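Long-range contact in MaoC-like dehydratase (Phytophthora Capsici, PDB 3KH8), which probably catalyses the reversible addition or removal of water at a carbon-carbon double bond, as a MaoC-like dehydratase with a double hot dog fold: residues H125-P135 and V271-F281. Sequence-based numbering, arbitrary orientation.
Sequences HGEQSVEILRP and VARFKSIRVRF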
loop_
_atom_site.group_PDB
_atom_site.type_symbol
_atom_site.label_atom_id
_atom_site.label_comp_id
_atom_site.label_asym_id
_atom_site.label_seq_id
_atom_site.Cartn_x
_atom_site.Cartn_y
_atom_site.Cartn_z
ATOM N N HIS A 125 -14.960 18.274 -4.290
ATOM C CA HIS A 125 -13.612 18.682 -4.656
ATOM C C HIS A 125 -13.567 18.913 -6.162
ATOM O O HIS A 125 -13.531 17.968 -6.953
ATOM C CB HIS A 125 -12.587 17.634 -4.207
ATOM C CG HIS A 125 -11.163 18.082 -4.339
ATOM N ND1 HIS A 125 -10.112 17.195 -4.432
ATOM C CD2 HIS A 125 -10.616 19.320 -4.404
ATOM C CE1 HIS A 125 -8.980 17.866 -4.535
ATOM N NE2 HIS A 125 -9.258 19.158 -4.525
ATOM N N GLY A 126 -13.591 20.187 -6.545
ATOM C CA GLY A 126 -13.742 20.575 -7.940
ATOM C C GLY A 126 -12.451 20.838 -8.685
ATOM O O GLY A 126 -12.367 20.570 -9.882
ATOM N N GLU A 127 -11.452 21.368 -7.977
ATOM C CA GLU A 127 -10.202 21.813 -8.592
ATOM C C GLU A 127 -8.993 21.517 -7.706
ATOM O O GLU A 127 -9.097 21.524 -6.477
ATOM C CB GLU A 127 -10.256 23.317 -8.887
ATOM C CG GLU A 127 -11.289 23.726 -9.938
ATOM C CD GLU A 127 -11.337 25.223 -10.205
ATOM O OE1 GLU A 127 -10.525 25.979 -9.629
ATOM O OE2 GLU A 127 -12.199 25.647 -11.004
ATOM N N GLN A 128 -7.849 21.270 -8.338
ATOM C CA GLN A 128 -6.590 21.106 -7.616
ATOM C C GLN A 128 -5.415 21.693 -8.387
ATOM O O GLN A 128 -5.263 21.456 -9.585
ATOM C CB GLN A 128 -6.317 19.629 -7.298
ATOM C CG GLN A 128 -5.103 19.403 -6.386
ATOM C CD GLN A 128 -5.318 19.966 -4.991
ATOM O OE1 GLN A 128 -6.339 19.704 -4.361
ATOM N NE2 GLN A 128 -4.362 20.754 -4.514
ATOM N N SER A 129 -4.590 22.453 -7.679
ATOM C CA SER A 129 -3.352 22.981 -8.223
ATOM C C SER A 129 -2.195 22.587 -7.313
ATOM O O SER A 129 -2.317 22.638 -6.085
ATOM C CB SER A 129 -3.427 24.503 -8.345
ATOM O OG SER A 129 -2.189 25.026 -8.780
ATOM N N VAL A 130 -1.086 22.180 -7.927
ATOM C CA VAL A 130 0.136 21.832 -7.208
ATOM C C VAL A 130 1.323 22.519 -7.869
ATOM O O VAL A 130 1.575 22.328 -9.061
ATOM C CB VAL A 130 0.370 20.298 -7.163
ATOM C CG1 VAL A 130 1.662 19.965 -6.426
ATOM C CG2 VAL A 130 -0.802 19.595 -6.496
ATOM N N GLU A 131 2.034 23.331 -7.093
ATOM C CA GLU A 131 3.251 23.981 -7.556
ATOM C C GLU A 131 4.432 23.517 -6.711
ATOM O O GLU A 131 4.426 23.674 -5.489
ATOM C CB GLU A 131 3.115 25.506 -7.490
ATOM C CG GLU A 131 4.294 26.241 -8.115
ATOM C CD GLU A 131 4.235 27.751 -7.936
ATOM O OE1 GLU A 131 3.220 28.271 -7.415
ATOM O OE2 GLU A 131 5.220 28.417 -8.325
ATOM N N ILE A 132 5.441 22.946 -7.369
ATOM C CA ILE A 132 6.597 22.396 -6.667
ATOM C C ILE A 132 7.782 23.362 -6.743
ATOM O O ILE A 132 8.337 23.598 -7.819
ATOM C CB ILE A 132 6.995 20.992 -7.206
ATOM C CG1 ILE A 132 5.782 20.045 -7.242
ATOM C CG2 ILE A 132 8.151 20.394 -6.389
ATOM C CD1 ILE A 132 5.103 19.813 -5.876
ATOM N N LEU A 133 8.144 23.925 -5.594
ATOM C CA LEU A 133 9.300 24.813 -5.491
ATOM C C LEU A 133 10.595 24.010 -5.362
ATOM O O LEU A 133 11.608 24.351 -5.973
ATOM C CB LEU A 133 9.146 25.779 -4.305
ATOM C CG LEU A 133 8.093 26.903 -4.311
ATOM C CD1 LEU A 133 7.965 27.598 -5.667
ATOM C CD2 LEU A 133 6.722 26.433 -3.800
ATOM N N ARG A 134 10.551 22.951 -4.556
ATOM C CA ARG A 134 11.670 22.030 -4.375
ATOM C C ARG A 134 11.110 20.623 -4.189
ATOM O O ARG A 134 10.144 20.446 -3.453
ATOM C CB ARG A 134 12.496 22.403 -3.138
ATOM C CG ARG A 134 13.370 23.641 -3.294
ATOM C CD ARG A 134 14.381 23.779 -2.151
ATOM N NE ARG A 134 13.772 24.249 -0.904
ATOM C CZ ARG A 134 13.740 23.555 0.231
ATOM N NH1 ARG A 134 14.281 22.345 0.300
ATOM N NH2 ARG A 134 13.167 24.077 1.307
ATOM N N PRO A 135 11.713 19.618 -4.849
ATOM C CA PRO A 135 11.253 18.241 -4.638
ATOM C C PRO A 135 11.456 17.810 -3.185
ATOM O O PRO A 135 12.347 18.324 -2.501
ATOM C CB PRO A 135 12.149 17.421 -5.575
ATOM C CG PRO A 135 12.659 18.410 -6.587
ATOM C CD PRO A 135 12.822 19.681 -5.816
ATOM N N VAL A 271 12.641 14.245 -11.404
ATOM C CA VAL A 271 11.540 14.881 -10.667
ATOM C C VAL A 271 11.689 16.401 -10.546
ATOM O O VAL A 271 10.694 17.111 -10.438
ATOM C CB VAL A 271 11.288 14.247 -9.257
ATOM C CG1 VAL A 271 10.825 12.804 -9.391
ATOM C CG2 VAL A 271 12.523 14.365 -8.343
ATOM N N ALA A 272 12.926 16.897 -10.586
ATOM C CA ALA A 272 13.173 18.338 -10.503
ATOM C C ALA A 272 12.569 19.094 -11.696
ATOM O O ALA A 272 12.336 20.300 -11.617
ATOM C CB ALA A 272 14.674 18.630 -10.362
ATOM N N ARG A 273 12.289 18.372 -12.778
ATOM C CA ARG A 273 11.671 18.958 -13.973
ATOM C C ARG A 273 10.145 19.136 -13.867
ATOM O O ARG A 273 9.554 19.882 -14.645
ATOM C CB ARG A 273 12.055 18.156 -15.223
ATOM C CG ARG A 273 13.554 18.201 -15.528
ATOM C CD ARG A 273 13.918 17.436 -16.789
ATOM N NE ARG A 273 13.342 18.047 -17.984
ATOM C CZ ARG A 273 13.343 17.495 -19.195
ATOM N NH1 ARG A 273 13.891 16.304 -19.395
ATOM N NH2 ARG A 273 12.790 18.141 -20.213
ATOM N N PHE A 274 9.526 18.471 -12.894
ATOM C CA PHE A 274 8.070 18.524 -12.672
ATOM C C PHE A 274 7.730 19.790 -11.875
ATOM O O PHE A 274 7.917 19.836 -10.654
ATOM C CB PHE A 274 7.644 17.256 -11.907
ATOM C CG PHE A 274 6.155 16.983 -11.890
ATOM C CD1 PHE A 274 5.643 15.857 -12.531
ATOM C CD2 PHE A 274 5.278 17.801 -11.178
ATOM C CE1 PHE A 274 4.270 15.561 -12.490
ATOM C CE2 PHE A 274 3.906 17.524 -11.135
ATOM C CZ PHE A 274 3.401 16.400 -11.792
ATOM N N LYS A 275 7.221 20.817 -12.556
ATOM C CA LYS A 275 7.097 22.139 -11.928
ATOM C C LYS A 275 5.718 22.483 -11.368
ATOM O O LYS A 275 5.600 22.885 -10.206
ATOM C CB LYS A 275 7.607 23.247 -12.863
ATOM C CG LYS A 275 9.114 23.219 -13.086
ATOM C CD LYS A 275 9.861 23.458 -11.775
ATOM C CE LYS A 275 11.344 23.212 -11.928
ATOM N NZ LYS A 275 12.032 23.144 -10.603
ATOM N N SER A 276 4.681 22.346 -12.185
ATOM C CA SER A 276 3.327 22.616 -11.711
ATOM C C SER A 276 2.283 21.831 -12.483
ATOM O O SER A 276 2.521 21.386 -13.605
ATOM C CB SER A 276 3.002 24.117 -11.749
ATOM O OG SER A 276 2.951 24.592 -13.081
ATOM N N ILE A 277 1.125 21.673 -11.856
ATOM C CA ILE A 277 0.006 20.956 -12.436
ATOM C C ILE A 277 -1.286 21.486 -11.818
ATOM O O ILE A 277 -1.373 21.666 -10.600
ATOM C CB ILE A 277 0.160 19.406 -12.257
ATOM C CG1 ILE A 277 -0.986 18.649 -12.941
ATOM C CG2 ILE A 277 0.329 19.023 -10.770
ATOM C CD1 ILE A 277 -0.697 17.175 -13.196
ATOM N N ARG A 278 -2.268 21.776 -12.667
ATOM C CA ARG A 278 -3.604 22.150 -12.201
ATOM C C ARG A 278 -4.683 21.488 -13.049
ATOM O O ARG A 278 -4.516 21.311 -14.260
ATOM C CB ARG A 278 -3.781 23.671 -12.158
ATOM C CG ARG A 278 -3.612 24.392 -13.496
ATOM C CD ARG A 278 -3.891 25.872 -13.313
ATOM N NE ARG A 278 -3.623 26.658 -14.516
ATOM C CZ ARG A 278 -4.524 27.413 -15.139
ATOM N NH1 ARG A 278 -5.772 27.495 -14.682
ATOM N NH2 ARG A 278 -4.173 28.099 -16.218
ATOM N N VAL A 279 -5.784 21.111 -12.407
ATOM C CA VAL A 279 -6.836 20.345 -13.063
ATOM C C VAL A 279 -8.184 20.736 -12.482
ATOM O O VAL A 279 -8.256 21.385 -11.428
ATOM C CB VAL A 279 -6.654 18.804 -12.856
ATOM C CG1 VAL A 279 -5.303 18.316 -13.377
ATOM C CG2 VAL A 279 -6.847 18.404 -11.382
ATOM N N ARG A 280 -9.250 20.342 -13.169
ATOM C CA ARG A 280 -10.548 20.265 -12.519
ATOM C C ARG A 280 -11.101 18.854 -12.629
ATOM O O ARG A 280 -10.808 18.134 -13.586
ATOM C CB ARG A 280 -11.534 21.319 -13.046
ATOM C CG ARG A 280 -12.112 21.045 -14.413
ATOM C CD ARG A 280 -13.063 22.169 -14.843
ATOM N NE ARG A 280 -13.223 22.171 -16.294
ATOM C CZ ARG A 280 -12.466 22.869 -17.134
ATOM N NH1 ARG A 280 -11.497 23.654 -16.679
ATOM N NH2 ARG A 280 -12.688 22.790 -18.436
ATOM N N PHE A 281 -11.884 18.456 -11.635
ATOM C CA PHE A 281 -12.498 17.142 -11.629
ATOM C C PHE A 281 -13.906 17.265 -12.182
ATOM O O PHE A 281 -14.768 17.921 -11.590
ATOM C CB PHE A 281 -12.475 16.550 -10.217
ATOM C CG PHE A 281 -11.102 16.532 -9.605
ATOM C CD1 PHE A 281 -10.157 15.591 -10.011
ATOM C CD2 PHE A 281 -10.741 17.472 -8.645
ATOM C CE1 PHE A 281 -8.874 15.579 -9.460
ATOM C CE2 PHE A 281 -9.454 17.469 -8.087
ATOM C CZ PHE A 281 -8.524 16.519 -8.497
HETATM O O HOH W 1 -14.785 21.322 -11.449
#
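The rings of His125 and Phe281 meet at one end of an antiparallel strand pair, with Phe281 CE2 lying over one face of the imidazole, toward its rim, 3.6 Å from His125 CE1. Their planes are inclined at 47° and the ring centroids lie 5.0 Å apart. Phe281 CG stands anti to its own carbonyl carbon (chi1 -54°), which swings the ring back across the neighbouring strand until its CE2 also meets Gln128 CB at 3.9 Å. Beyond CB the Gln128 chain bends at chi2 and presents OE1 at the imidazole edge, in the ring plane, where His125 NE2 makes a weak hydrogen bond; Gln128 NE2 is held by Ser129 O at 3.2 Å.

Farther along the same face, Val130 CB rests on Ile277 CG2 at 3.8 Å, and helix 251-266 covers this side through Leu252 and Met255 on Gln128 and Ser259 and Leu262 on Ile277. The other face carries Glu127, Ser129, Arg278 and Arg280. There Ser129 CB and Arg278 CB touch at 3.9 Å, while the extended Arg278 chain carries its guanidinium away to a salt bridge with Glu321 and a hydrogen bond to Ala198 O.

Six backbone hydrogen bonds, from Phe281 N to Gly126 O at one end to Ile132 N to Lys275 O at the other, thus carry the junction between the N-terminal and MaoC-like hot dog halves, while the buried Gln128 amide is satisfied locally.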